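Local coordinates for protein DNA polymerase (Bacillus phage phi29, PDB 1XI1) that replicates the viral genome by protein-primed, strand-displacing DNA synthesis with high processivity and fidelity, and in its natural form also proofreads by 3'-5' exonuclease activity, at residues 229-234 / 311-316. The protein carries 2 engineered substitutions. Residues are numbered along the deposited sequence; the frame is centred on the assembly and turned at random.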
ATOM      1  N   GLY C 229       7.274  -2.856   8.909  1.00 45.53           N
ATOM      2  CA  GLY C 229       7.555  -4.275   8.995  1.00 46.64           C
ATOM      3  C   GLY C 229       9.034  -4.586   9.116  1.00 44.46           C
ATOM      4  O   GLY C 229       9.899  -3.784   8.746  1.00 45.69           O
ATOM      5  N   PHE C 230       9.326  -5.762   9.642  1.00 40.21           N
ATOM      6  CA  PHE C 230      10.700  -6.197   9.799  1.00 42.94           C
ATOM      7  C   PHE C 230      11.106  -6.925   8.512  1.00 47.71           C
ATOM      8  O   PHE C 230      10.550  -7.971   8.190  1.00 46.29           O
ATOM      9  CB  PHE C 230      10.805  -7.141  10.995  1.00 40.41           C
ATOM     10  CG  PHE C 230      12.182  -7.617  11.253  1.00 49.15           C
ATOM     11  CD1 PHE C 230      13.133  -6.755  11.785  1.00 49.03           C
ATOM     12  CD2 PHE C 230      12.558  -8.912  10.910  1.00 48.01           C
ATOM     13  CE1 PHE C 230      14.439  -7.176  11.970  1.00 49.97           C
ATOM     14  CE2 PHE C 230      13.859  -9.342  11.090  1.00 46.27           C
ATOM     15  CZ  PHE C 230      14.805  -8.476  11.620  1.00 47.78           C
ATOM     16  N   THR C 231      12.056  -6.350   7.780  1.00 47.97           N
ATOM     17  CA  THR C 231      12.565  -6.915   6.528  1.00 49.82           C
ATOM     18  C   THR C 231      14.084  -6.983   6.637  1.00 50.07           C
ATOM     19  O   THR C 231      14.776  -5.976   6.504  1.00 51.03           O
ATOM     20  CB  THR C 231      12.201  -6.032   5.331  1.00 49.12           C
ATOM     21  OG1 THR C 231      10.780  -6.018   5.178  1.00 53.65           O
ATOM     22  CG2 THR C 231      12.836  -6.564   4.054  1.00 50.01           C
ATOM     23  N   TRP C 232      14.594  -8.186   6.855  1.00 49.87           N
ATOM     24  CA  TRP C 232      16.018  -8.376   7.054  1.00 46.92           C
ATOM     25  C   TRP C 232      16.595  -9.569   6.295  1.00 47.81           C
ATOM     26  O   TRP C 232      15.942 -10.602   6.128  1.00 48.41           O
ATOM     27  CB  TRP C 232      16.253  -8.554   8.551  1.00 42.70           C
ATOM     28  CG  TRP C 232      17.629  -8.948   8.948  1.00 42.39           C
ATOM     29  CD1 TRP C 232      18.721  -8.135   9.033  1.00 41.83           C
ATOM     30  CD2 TRP C 232      18.059 -10.248   9.377  1.00 42.23           C
ATOM     31  NE1 TRP C 232      19.805  -8.847   9.502  1.00 46.38           N
ATOM     32  CE2 TRP C 232      19.423 -10.146   9.720  1.00 43.29           C
ATOM     33  CE3 TRP C 232      17.422 -11.484   9.508  1.00 46.48           C
ATOM     34  CZ2 TRP C 232      20.164 -11.236  10.186  1.00 50.86           C
ATOM     35  CZ3 TRP C 232      18.158 -12.570   9.972  1.00 47.81           C
ATOM     36  CH2 TRP C 232      19.515 -12.436  10.307  1.00 48.80           C
ATOM     37  N   LEU C 233      17.835  -9.416   5.853  1.00 46.08           N
ATOM     38  CA  LEU C 233      18.519 -10.482   5.147  1.00 49.26           C
ATOM     39  C   LEU C 233      19.808 -10.806   5.882  1.00 50.36           C
ATOM     40  O   LEU C 233      20.599  -9.921   6.200  1.00 50.98           O
ATOM     41  CB  LEU C 233      18.831 -10.077   3.704  1.00 47.90           C
ATOM     42  CG  LEU C 233      19.676 -11.102   2.935  1.00 51.62           C
ATOM     43  CD1 LEU C 233      18.912 -12.425   2.809  1.00 50.88           C
ATOM     44  CD2 LEU C 233      20.027 -10.535   1.569  1.00 54.99           C
ATOM     45  N   ASN C 234      19.997 -12.090   6.153  1.00 53.31           N
ATOM     46  CA  ASN C 234      21.166 -12.573   6.855  1.00 53.88           C
ATOM     47  C   ASN C 234      22.379 -12.288   5.983  1.00 60.27           C
ATOM     48  O   ASN C 234      22.455 -12.768   4.853  1.00 61.27           O
ATOM     49  CB  ASN C 234      21.025 -14.073   7.067  1.00 50.69           C
ATOM     50  CG  ASN C 234      21.964 -14.599   8.108  1.00 48.00           C
ATOM     51  OD1 ASN C 234      23.086 -14.105   8.255  1.00 46.65           O
ATOM     52  ND2 ASN C 234      21.522 -15.626   8.838  1.00 40.07           N
ATOM     53  N   LYS C 311      14.540   4.516   0.863  1.00114.88           N
ATOM     54  CA  LYS C 311      14.598   3.640   2.020  1.00111.62           C
ATOM     55  C   LYS C 311      15.443   2.386   1.821  1.00108.51           C
ATOM     56  O   LYS C 311      16.292   2.313   0.929  1.00107.41           O
ATOM     57  CB  LYS C 311      13.176   3.229   2.414  1.00110.01           C
ATOM     58  CG  LYS C 311      12.445   2.473   1.312  1.00108.53           C
ATOM     59  CD  LYS C 311      11.084   1.976   1.753  1.00106.21           C
ATOM     60  CE  LYS C 311      10.336   1.346   0.587  1.00105.37           C
ATOM     61  NZ  LYS C 311       8.969   0.896   0.971  1.00103.59           N
ATOM     62  N   GLY C 312      15.176   1.396   2.668  1.00102.77           N
ATOM     63  CA  GLY C 312      15.896   0.142   2.622  1.00 94.77           C
ATOM     64  C   GLY C 312      16.337  -0.218   4.024  1.00 89.53           C
ATOM     65  O   GLY C 312      17.530  -0.256   4.320  1.00 90.51           O
ATOM     66  N   ASN C 313      15.359  -0.463   4.891  1.00 81.90           N
ATOM     67  CA  ASN C 313      15.600  -0.817   6.284  1.00 75.54           C
ATOM     68  C   ASN C 313      17.052  -1.113   6.655  1.00 72.41           C
ATOM     69  O   ASN C 313      17.643  -2.078   6.183  1.00 73.37           O
ATOM     70  CB  ASN C 313      14.731  -2.017   6.665  1.00 71.85           C
ATOM     71  CG  ASN C 313      13.248  -1.720   6.556  1.00 71.68           C
ATOM     72  OD1 ASN C 313      12.412  -2.502   7.015  1.00 71.80           O
ATOM     73  ND2 ASN C 313      12.912  -0.588   5.942  1.00 73.28           N
ATOM     74  N   GLU C 314      17.623  -0.276   7.510  1.00 72.59           N
ATOM     75  CA  GLU C 314      18.996  -0.464   7.961  1.00 74.52           C
ATOM     76  C   GLU C 314      18.964  -0.815   9.443  1.00 71.44           C
ATOM     77  O   GLU C 314      18.437  -0.057  10.258  1.00 72.80           O
ATOM     78  CB  GLU C 314      19.795   0.822   7.756  1.00 81.24           C
ATOM     79  CG  GLU C 314      19.771   1.329   6.322  1.00 96.12           C
ATOM     80  CD  GLU C 314      20.217   2.774   6.201  1.00103.84           C
ATOM     81  OE1 GLU C 314      19.614   3.638   6.871  1.00107.66           O
ATOM     82  OE2 GLU C 314      21.163   3.049   5.434  1.00109.22           O
ATOM     83  N   TYR C 315      19.516  -1.968   9.793  1.00 67.10           N
ATOM     84  CA  TYR C 315      19.534  -2.388  11.185  1.00 68.11           C
ATOM     85  C   TYR C 315      20.903  -2.238  11.850  1.00 69.60           C
ATOM     86  O   TYR C 315      21.885  -2.862  11.441  1.00 71.46           O
ATOM     87  CB  TYR C 315      19.037  -3.829  11.308  1.00 63.33           C
ATOM     88  CG  TYR C 315      17.593  -3.995  10.890  1.00 63.93           C
ATOM     89  CD1 TYR C 315      17.249  -4.189   9.551  1.00 63.01           C
ATOM     90  CD2 TYR C 315      16.567  -3.910  11.827  1.00 61.77           C
ATOM     91  CE1 TYR C 315      15.919  -4.291   9.154  1.00 65.08           C
ATOM     92  CE2 TYR C 315      15.235  -4.010  11.443  1.00 65.30           C
ATOM     93  CZ  TYR C 315      14.916  -4.199  10.104  1.00 65.74           C
ATOM     94  OH  TYR C 315      13.598  -4.277   9.707  1.00 64.34           O
ATOM     95  N   LEU C 316      20.946  -1.401  12.884  1.00 70.04           N
ATOM     96  CA  LEU C 316      22.171  -1.135  13.632  1.00 68.09           C
ATOM     97  C   LEU C 316      22.580  -2.341  14.469  1.00 66.79           C
ATOM     98  O   LEU C 316      21.738  -3.058  15.007  1.00 66.78           O
ATOM     99  CB  LEU C 316      21.967   0.075  14.545  1.00 65.18           C
ATOM    100  CG  LEU C 316      21.339   1.271  13.827  1.00 67.99           C
ATOM    101  CD1 LEU C 316      20.990   2.362  14.825  1.00 62.60           C
ATOM    102  CD2 LEU C 316      22.303   1.790  12.769  1.00 69.49           C
TER
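Tyr315 is met by two aromatic side chains of 229-234, and both present an edge to its ring face in offset edge-to-face geometry. The Phe230 ring lies nearer, with planes at 65° and centroids 4.9 Å apart. Its CE1 stands 3.3 Å from CE2 of Tyr315. Although the CB of Phe230 points away from 311-316, CG is anti to the backbone N (chi1 -179°), which carries the ring back to the tyrosine. Trp232 joins through its five-membered ring, turned nearly perpendicular with centroids 5.8 Å apart. Its CD1 is 4.2 Å from CD1 of Tyr315. The three rings thus make one aromatic cluster.

Polar contact centres on the phenol. The backbone N of Thr231 donates to OH of Tyr315 over 3.2 Å, with a moderately bent N-H...O angle of 150°, while the same hydroxyl makes a weak hydrogen bond to the side-chain oxygen OE1 of Gln303. At the ring edge, near its plane, O of Thr231 lies 3.3 Å from CE1 of Tyr315. Asn313 makes no hydrogen bond to 229-234: its OD1 is 3.3 Å from O of Gly229, but both are acceptors.

Strand 231-233 is an edge strand of the antiparallel palm sheet, paired with 452-456, and the Thr231 side-chain hydroxyl is hydrogen-bonded to Asp456, a ligand of the catalytic magnesium. Tyr315 thus bonds to the backbone of the residue whose hydroxyl meets Asp456. Across the contact, strand 314-315 pairs with 303-304, and Pro300 touches both Tyr315 and Trp232, so the cluster joins this short antiparallel pair of strands to one edge of the palm sheet.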